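Alpha-fucosidase (Bifidobacterium bifidum, PDB 2EAB) probably hydrolyses alpha-1,2-L-fucosidic linkages, releasing fucose, this chain being the catalytic domain of a longer, probably membrane-anchored protein. Local coordinates at residues A[678-689]-A[723-734]. Numbering follows the deposited sequence.
Sequences RHMSHLLGLFPG and WAIGQRINSWAR. With EDO (1,2-ethanediol), chain D; EDO (1,2-ethanediol), chain G.
Phe-687 lies with one ring face over Asn-730, whose CB stands 3.4 Å from the ring centroid and almost on its normal, a CH-pi contact; Pro-688 CB touches the opposite face near the rim. CG of the phenylalanine is anti to the backbone N (chi1 -175°), which carries the ring out over helix 722-734. The Asn-730 amide is fixed by ND2 to Gly-726 O and by bonds to Gly-771 and Ser-774 of helix 767-780. Arg-734, bent at chi2, sets its guanidinium face on Phe-687 CD1 and turns its N-H groups to the loop backbone. NH2 donates to Pro-688 O at 3.0 Å, from above the carbonyl plane; NH1 reaches Gly-689 O at 2.9 Å, in that carbonyl's plane, and adds a weak bond to Leu-686 O. NE forms a salt bridge with Glu-778. A leucine in place of Arg-734 would probably leave these carbonyls and Glu-778 without their cationic partner, and the turn around the cis peptide before Pro-688 less firmly held. Farther along, the Arg-678 guanidinium lies tilted over one Trp-723 face near the rim, planes 51° apart, while the indole's CH2 corner points at the His-679 ring face, the pair remaining oblique with centroids 4.4 Å apart. Asn-720 takes the NE of Arg-678, and Arg-728 NH2 bonds to Arg-678 O at 3.1 Å, nearly straight at 165°. Met-680 CE rests on Arg-728 CG. Gln-727 OE1 accepts from two waters, one bonded to Arg-678 O, one to Met-680 N; NE2 donates to a third, which donates to Phe-687 O and Ser-731 OG. Arginine N-H groups and bridging waters thus serve the backbone of an irregular family 95 catalytic-domain loop, beside Asp-690, which binds calcium in another structure of the protein, not this one.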
ATOM      1  N   ARG A 678       9.365  -7.704 -17.017  1.00  9.45           N
ATOM      2  CA  ARG A 678       9.318  -7.149 -15.664  1.00  9.43           C
ATOM      3  C   ARG A 678       8.035  -7.493 -14.901  1.00  9.10           C
ATOM      4  O   ARG A 678       8.080  -7.794 -13.703  1.00  9.60           O
ATOM      5  CB  ARG A 678       9.529  -5.635 -15.698  1.00  9.36           C
ATOM      6  CG  ARG A 678       9.717  -5.016 -14.330  1.00 10.20           C
ATOM      7  CD  ARG A 678      10.240  -3.610 -14.458  1.00 11.46           C
ATOM      8  NE  ARG A 678      10.539  -3.021 -13.158  1.00 10.77           N
ATOM      9  CZ  ARG A 678      10.016  -1.885 -12.712  1.00 10.47           C
ATOM     10  NH1 ARG A 678       9.167  -1.188 -13.464  1.00 10.07           N
ATOM     11  NH2 ARG A 678      10.362  -1.431 -11.517  1.00 10.56           N
ATOM     12  N   HIS A 679       6.898  -7.440 -15.586  1.00  8.57           N
ATOM     13  CA  HIS A 679       5.630  -7.841 -14.992  1.00  8.31           C
ATOM     14  C   HIS A 679       5.514  -9.360 -14.952  1.00  7.71           C
ATOM     15  O   HIS A 679       6.086 -10.054 -15.789  1.00  8.05           O
ATOM     16  CB  HIS A 679       4.463  -7.297 -15.809  1.00  8.49           C
ATOM     17  CG  HIS A 679       4.228  -5.827 -15.650  1.00  9.35           C
ATOM     18  ND1 HIS A 679       5.009  -4.872 -16.264  1.00 11.43           N
ATOM     19  CD2 HIS A 679       3.270  -5.154 -14.974  1.00  9.20           C
ATOM     20  CE1 HIS A 679       4.554  -3.671 -15.952  1.00 11.73           C
ATOM     21  NE2 HIS A 679       3.500  -3.813 -15.171  1.00 12.36           N
ATOM     22  N   MET A 680       4.749  -9.855 -13.983  1.00  7.86           N
ATOM     23  CA  MET A 680       4.387 -11.268 -13.886  1.00  7.94           C
ATOM     24  C   MET A 680       2.889 -11.318 -13.605  1.00  7.44           C
ATOM     25  O   MET A 680       2.444 -11.811 -12.560  1.00  7.76           O
ATOM     26  CB  MET A 680       5.173 -11.969 -12.772  1.00  8.14           C
ATOM     27  CG  MET A 680       6.671 -11.688 -12.787  1.00  8.85           C
ATOM     28  SD  MET A 680       7.618 -12.680 -11.621  1.00  9.17           S
ATOM     29  CE  MET A 680       6.814 -12.250 -10.073  1.00 10.55           C
ATOM     30  N   SER A 681       2.112 -10.787 -14.540  1.00  7.36           N
ATOM     31  CA  SER A 681       0.685 -10.569 -14.312  1.00  7.17           C
ATOM     32  C   SER A 681      -0.107 -11.860 -14.155  1.00  6.99           C
ATOM     33  O   SER A 681      -1.172 -11.870 -13.551  1.00  7.15           O
ATOM     34  CB  SER A 681       0.094  -9.716 -15.433  1.00  7.25           C
ATOM     35  OG  SER A 681       0.712  -8.443 -15.475  1.00  7.12           O
ATOM     36  N   HIS A 682       0.433 -12.944 -14.695  1.00  6.50           N
ATOM     37  CA  HIS A 682      -0.220 -14.245 -14.625  1.00  6.35           C
ATOM     38  C   HIS A 682       0.065 -15.024 -13.337  1.00  6.27           C
ATOM     39  O   HIS A 682      -0.418 -16.152 -13.175  1.00  6.73           O
ATOM     40  CB  HIS A 682       0.177 -15.082 -15.840  1.00  6.64           C
ATOM     41  CG  HIS A 682       1.643 -15.370 -15.926  1.00  7.25           C
ATOM     42  ND1 HIS A 682       2.605 -14.393 -15.775  1.00  8.03           N
ATOM     43  CD2 HIS A 682       2.308 -16.522 -16.174  1.00  7.71           C
ATOM     44  CE1 HIS A 682       3.800 -14.940 -15.911  1.00  8.25           C
ATOM     45  NE2 HIS A 682       3.647 -16.230 -16.154  1.00  8.26           N
ATOM     46  N   LEU A 683       0.827 -14.431 -12.420  1.00  6.35           N
ATOM     47  CA  LEU A 683       1.163 -15.114 -11.173  1.00  6.45           C
ATOM     48  C   LEU A 683       0.452 -14.554  -9.941  1.00  6.44           C
ATOM     49  O   LEU A 683       0.799 -14.901  -8.816  1.00  6.50           O
ATOM     50  CB  LEU A 683       2.681 -15.159 -10.964  1.00  6.90           C
ATOM     51  CG  LEU A 683       3.473 -15.925 -12.030  1.00  7.26           C
ATOM     52  CD1 LEU A 683       4.944 -15.918 -11.684  1.00  8.12           C
ATOM     53  CD2 LEU A 683       2.968 -17.358 -12.219  1.00  9.26           C
ATOM     54  N   LEU A 684      -0.572 -13.729 -10.145  1.00  6.16           N
ATOM     55  CA  LEU A 684      -1.321 -13.170  -9.022  1.00  6.64           C
ATOM     56  C   LEU A 684      -2.066 -14.227  -8.210  1.00  6.58           C
ATOM     57  O   LEU A 684      -2.410 -13.987  -7.050  1.00  6.39           O
ATOM     58  CB  LEU A 684      -2.267 -12.065  -9.494  1.00  6.48           C
ATOM     59  CG  LEU A 684      -1.591 -10.903 -10.226  1.00  6.37           C
ATOM     60  CD1 LEU A 684      -2.617  -9.824 -10.542  1.00  7.05           C
ATOM     61  CD2 LEU A 684      -0.414 -10.322  -9.436  1.00  6.73           C
ATOM     62  N   GLY A 685      -2.302 -15.388  -8.815  1.00  6.48           N
ATOM     63  CA  GLY A 685      -2.891 -16.523  -8.105  1.00  6.61           C
ATOM     64  C   GLY A 685      -1.957 -17.171  -7.094  1.00  6.58           C
ATOM     65  O   GLY A 685      -2.413 -17.851  -6.167  1.00  7.01           O
ATOM     66  N   LEU A 686      -0.649 -16.988  -7.304  1.00  6.44           N
ATOM     67  CA  LEU A 686       0.400 -17.406  -6.367  1.00  6.73           C
ATOM     68  C   LEU A 686       0.568 -16.394  -5.230  1.00  6.43           C
ATOM     69  O   LEU A 686       0.669 -16.769  -4.057  1.00  6.73           O
ATOM     70  CB  LEU A 686       1.730 -17.590  -7.108  1.00  7.04           C
ATOM     71  CG  LEU A 686       2.990 -17.709  -6.239  1.00  7.38           C
ATOM     72  CD1 LEU A 686       3.014 -19.022  -5.483  1.00  7.34           C
ATOM     73  CD2 LEU A 686       4.242 -17.569  -7.082  1.00  7.42           C
ATOM     74  N   PHE A 687       0.641 -15.119  -5.600  1.00  6.51           N
ATOM     75  CA  PHE A 687       0.616 -14.042  -4.632  1.00  6.44           C
ATOM     76  C   PHE A 687      -0.096 -12.847  -5.254  1.00  6.37           C
ATOM     77  O   PHE A 687       0.290 -12.394  -6.334  1.00  6.34           O
ATOM     78  CB  PHE A 687       2.010 -13.608  -4.156  1.00  6.56           C
ATOM     79  CG  PHE A 687       1.929 -12.580  -3.082  1.00  6.29           C
ATOM     80  CD1 PHE A 687       1.870 -12.961  -1.745  1.00  6.16           C
ATOM     81  CD2 PHE A 687       1.773 -11.237  -3.406  1.00  6.80           C
ATOM     82  CE1 PHE A 687       1.715 -12.014  -0.743  1.00  6.27           C
ATOM     83  CE2 PHE A 687       1.611 -10.290  -2.415  1.00  7.11           C
ATOM     84  CZ  PHE A 687       1.578 -10.674  -1.082  1.00  7.00           C
ATOM     85  N   PRO A 688      -1.091 -12.275  -4.551  1.00  6.29           N
ATOM     86  CA  PRO A 688      -1.540 -12.565  -3.180  1.00  6.63           C
ATOM     87  C   PRO A 688      -2.525 -13.718  -3.017  1.00  6.72           C
ATOM     88  O   PRO A 688      -2.847 -14.082  -1.877  1.00  6.79           O
ATOM     89  CB  PRO A 688      -2.236 -11.266  -2.780  1.00  7.04           C
ATOM     90  CG  PRO A 688      -2.821 -10.766  -4.068  1.00  6.82           C
ATOM     91  CD  PRO A 688      -1.823 -11.133  -5.135  1.00  6.67           C
ATOM     92  N   GLY A 689      -2.991 -14.280  -4.128  1.00  6.74           N
ATOM     93  CA  GLY A 689      -4.111 -15.222  -4.131  1.00  6.93           C
ATOM     94  C   GLY A 689      -3.850 -16.586  -3.524  1.00  7.08           C
ATOM     95  O   GLY A 689      -2.781 -16.846  -2.963  1.00  7.11           O
ATOM     96  N   TRP A 723       7.928  -1.656  -7.339  1.00  7.89           N
ATOM     97  CA  TRP A 723       6.849  -2.639  -7.224  1.00  8.07           C
ATOM     98  C   TRP A 723       7.294  -4.020  -7.702  1.00  7.98           C
ATOM     99  O   TRP A 723       6.804  -5.041  -7.209  1.00  7.94           O
ATOM    100  CB  TRP A 723       5.575  -2.193  -7.971  1.00  8.31           C
ATOM    101  CG  TRP A 723       5.774  -2.013  -9.446  1.00  8.43           C
ATOM    102  CD1 TRP A 723       6.025  -0.843 -10.099  1.00  8.87           C
ATOM    103  CD2 TRP A 723       5.755  -3.037 -10.451  1.00  8.51           C
ATOM    104  NE1 TRP A 723       6.169  -1.073 -11.444  1.00  9.35           N
ATOM    105  CE2 TRP A 723       6.010  -2.411 -11.687  1.00  8.85           C
ATOM    106  CE3 TRP A 723       5.548  -4.426 -10.424  1.00  7.84           C
ATOM    107  CZ2 TRP A 723       6.072  -3.121 -12.886  1.00  9.11           C
ATOM    108  CZ3 TRP A 723       5.613  -5.133 -11.614  1.00  8.54           C
ATOM    109  CH2 TRP A 723       5.869  -4.478 -12.831  1.00  9.15           C
ATOM    110  N   ALA A 724       8.215  -4.069  -8.662  1.00  8.04           N
ATOM    111  CA  ALA A 724       8.614  -5.350  -9.238  1.00  8.11           C
ATOM    112  C   ALA A 724       9.374  -6.200  -8.229  1.00  8.08           C
ATOM    113  O   ALA A 724       9.084  -7.384  -8.063  1.00  8.18           O
ATOM    114  CB  ALA A 724       9.419  -5.151 -10.510  1.00  8.13           C
ATOM    115  N   ILE A 725      10.330  -5.596  -7.532  1.00  8.33           N
ATOM    116  CA  ILE A 725      11.045  -6.333  -6.495  1.00  8.81           C
ATOM    117  C   ILE A 725      10.114  -6.680  -5.322  1.00  8.64           C
ATOM    118  O   ILE A 725      10.186  -7.786  -4.781  1.00  8.66           O
ATOM    119  CB  ILE A 725      12.373  -5.641  -6.053  1.00  9.25           C
ATOM    120  CG1 ILE A 725      13.277  -6.631  -5.310  1.00 10.15           C
ATOM    121  CG2 ILE A 725      12.120  -4.396  -5.211  1.00  9.93           C
ATOM    122  CD1 ILE A 725      13.771  -7.770  -6.168  1.00 11.58           C
ATOM    123  N   GLY A 726       9.223  -5.760  -4.960  1.00  8.53           N
ATOM    124  CA  GLY A 726       8.232  -6.037  -3.914  1.00  8.22           C
ATOM    125  C   GLY A 726       7.370  -7.241  -4.251  1.00  7.76           C
ATOM    126  O   GLY A 726       7.168  -8.127  -3.413  1.00  8.38           O
ATOM    127  N   GLN A 727       6.871  -7.289  -5.483  1.00  7.56           N
ATOM    128  CA  GLN A 727       6.072  -8.422  -5.934  1.00  7.38           C
ATOM    129  C   GLN A 727       6.872  -9.725  -5.926  1.00  7.20           C
ATOM    130  O   GLN A 727       6.380 -10.775  -5.493  1.00  7.08           O
ATOM    131  CB  GLN A 727       5.522  -8.168  -7.334  1.00  7.47           C
ATOM    132  CG  GLN A 727       4.712  -9.334  -7.866  1.00  8.49           C
ATOM    133  CD  GLN A 727       4.271  -9.149  -9.295  1.00  9.14           C
ATOM    134  OE1 GLN A 727       4.765  -8.265 -10.009  1.00 11.16           O
ATOM    135  NE2 GLN A 727       3.335  -9.983  -9.732  1.00  9.50           N
ATOM    136  N   ARG A 728       8.111  -9.659  -6.403  1.00  7.32           N
ATOM    137  CA  ARG A 728       8.938 -10.857  -6.492  1.00  7.43           C
ATOM    138  C   ARG A 728       9.267 -11.446  -5.123  1.00  7.23           C
ATOM    139  O   ARG A 728       9.224 -12.663  -4.953  1.00  7.45           O
ATOM    140  CB  ARG A 728      10.193 -10.606  -7.327  1.00  7.91           C
ATOM    141  CG  ARG A 728       9.858 -10.422  -8.794  1.00  8.88           C
ATOM    142  CD  ARG A 728      11.037  -9.953  -9.606  1.00 11.53           C
ATOM    143  NE  ARG A 728      10.611  -9.485 -10.921  1.00 14.29           N
ATOM    144  CZ  ARG A 728      11.426  -9.337 -11.960  1.00 15.68           C
ATOM    145  NH1 ARG A 728      12.718  -9.633 -11.851  1.00 16.10           N
ATOM    146  NH2 ARG A 728      10.951  -8.897 -13.115  1.00 16.93           N
ATOM    147  N   ILE A 729       9.574 -10.596  -4.147  1.00  7.13           N
ATOM    148  CA  ILE A 729       9.818 -11.073  -2.782  1.00  7.26           C
ATOM    149  C   ILE A 729       8.606 -11.847  -2.252  1.00  7.02           C
ATOM    150  O   ILE A 729       8.740 -12.975  -1.770  1.00  6.98           O
ATOM    151  CB  ILE A 729      10.183  -9.909  -1.830  1.00  7.44           C
ATOM    152  CG1 ILE A 729      11.525  -9.290  -2.234  1.00  8.19           C
ATOM    153  CG2 ILE A 729      10.259 -10.389  -0.380  1.00  8.38           C
ATOM    154  CD1 ILE A 729      11.769  -7.919  -1.623  1.00  9.15           C
ATOM    155  N   ASN A 730       7.422 -11.248  -2.354  1.00  6.61           N
ATOM    156  CA  ASN A 730       6.209 -11.890  -1.851  1.00  6.65           C
ATOM    157  C   ASN A 730       5.852 -13.169  -2.597  1.00  6.66           C
ATOM    158  O   ASN A 730       5.423 -14.152  -1.986  1.00  6.38           O
ATOM    159  CB  ASN A 730       5.041 -10.908  -1.860  1.00  6.53           C
ATOM    160  CG  ASN A 730       5.115  -9.921  -0.716  1.00  6.83           C
ATOM    161  OD1 ASN A 730       4.607 -10.178   0.382  1.00  7.03           O
ATOM    162  ND2 ASN A 730       5.757  -8.779  -0.962  1.00  6.34           N
ATOM    163  N   SER A 731       6.046 -13.157  -3.915  1.00  6.53           N
ATOM    164  CA  SER A 731       5.752 -14.317  -4.754  1.00  6.97           C
ATOM    165  C   SER A 731       6.662 -15.484  -4.402  1.00  6.59           C
ATOM    166  O   SER A 731       6.198 -16.610  -4.200  1.00  6.48           O
ATOM    167  CB  SER A 731       5.896 -13.963  -6.230  1.00  7.16           C
ATOM    168  OG  SER A 731       4.986 -12.941  -6.596  1.00  7.22           O
ATOM    169  N   TRP A 732       7.958 -15.210  -4.307  1.00  6.80           N
ATOM    170  CA  TRP A 732       8.900 -16.248  -3.921  1.00  7.03           C
ATOM    171  C   TRP A 732       8.652 -16.764  -2.501  1.00  6.76           C
ATOM    172  O   TRP A 732       8.809 -17.954  -2.252  1.00  6.97           O
ATOM    173  CB  TRP A 732      10.336 -15.779  -4.113  1.00  7.67           C
ATOM    174  CG  TRP A 732      10.827 -15.963  -5.525  1.00  7.50           C
ATOM    175  CD1 TRP A 732      10.890 -15.015  -6.507  1.00  8.27           C
ATOM    176  CD2 TRP A 732      11.318 -17.179  -6.107  1.00  8.58           C
ATOM    177  NE1 TRP A 732      11.398 -15.565  -7.663  1.00  8.69           N
ATOM    178  CE2 TRP A 732      11.673 -16.890  -7.445  1.00  8.82           C
ATOM    179  CE3 TRP A 732      11.496 -18.483  -5.626  1.00  9.27           C
ATOM    180  CZ2 TRP A 732      12.198 -17.860  -8.311  1.00  9.81           C
ATOM    181  CZ3 TRP A 732      12.016 -19.449  -6.488  1.00  9.83           C
ATOM    182  CH2 TRP A 732      12.364 -19.127  -7.814  1.00  9.74           C
ATOM    183  N   ALA A 733       8.228 -15.902  -1.579  1.00  6.59           N
ATOM    184  CA  ALA A 733       7.929 -16.364  -0.219  1.00  6.79           C
ATOM    185  C   ALA A 733       6.855 -17.455  -0.234  1.00  6.62           C
ATOM    186  O   ALA A 733       6.956 -18.450   0.488  1.00  6.38           O
ATOM    187  CB  ALA A 733       7.502 -15.213   0.672  1.00  7.34           C
ATOM    188  N   ARG A 734       5.835 -17.277  -1.070  1.00  6.64           N
ATOM    189  CA  ARG A 734       4.733 -18.230  -1.165  1.00  6.51           C
ATOM    190  C   ARG A 734       5.168 -19.601  -1.687  1.00  6.79           C
ATOM    191  O   ARG A 734       4.468 -20.590  -1.468  1.00  6.62           O
ATOM    192  CB  ARG A 734       3.622 -17.659  -2.053  1.00  6.56           C
ATOM    193  CG  ARG A 734       2.879 -16.457  -1.447  1.00  6.11           C
ATOM    194  CD  ARG A 734       1.996 -16.872  -0.265  1.00  6.60           C
ATOM    195  NE  ARG A 734       1.096 -15.829   0.240  1.00  6.41           N
ATOM    196  CZ  ARG A 734      -0.050 -15.476  -0.341  1.00  6.10           C
ATOM    197  NH1 ARG A 734      -0.419 -16.032  -1.489  1.00  6.59           N
ATOM    198  NH2 ARG A 734      -0.821 -14.551   0.218  1.00  6.38           N
TER
HETATM  199  C1  EDO D4804      -0.127  -6.713 -12.523  1.00 29.74           C
HETATM  200  O1  EDO D4804       1.207  -6.931 -13.204  1.00 30.59           O
HETATM  201  C2  EDO D4804      -0.894  -5.676 -13.435  1.00 30.60           C
HETATM  202  O2  EDO D4804      -0.207  -4.346 -13.324  1.00 27.98           O
HETATM  203  C1  EDO G4807      -0.766 -11.745   1.262  1.00 42.74           C
HETATM  204  O1  EDO G4807      -0.636 -12.970   2.141  1.00 37.02           O
HETATM  205  C2  EDO G4807      -0.867 -10.514   2.245  1.00 43.60           C
HETATM  206  O2  EDO G4807      -2.014 -10.742   3.102  1.00 37.12           O
HETATM  207  O   HOH W   1       7.622  -8.534 -11.127  1.00 12.16           O
HETATM  208  O   HOH W   2       3.363  -8.233 -12.282  1.00  9.82           O
HETATM  209  O   HOH W   3       2.627 -12.061  -7.893  1.00  8.91           O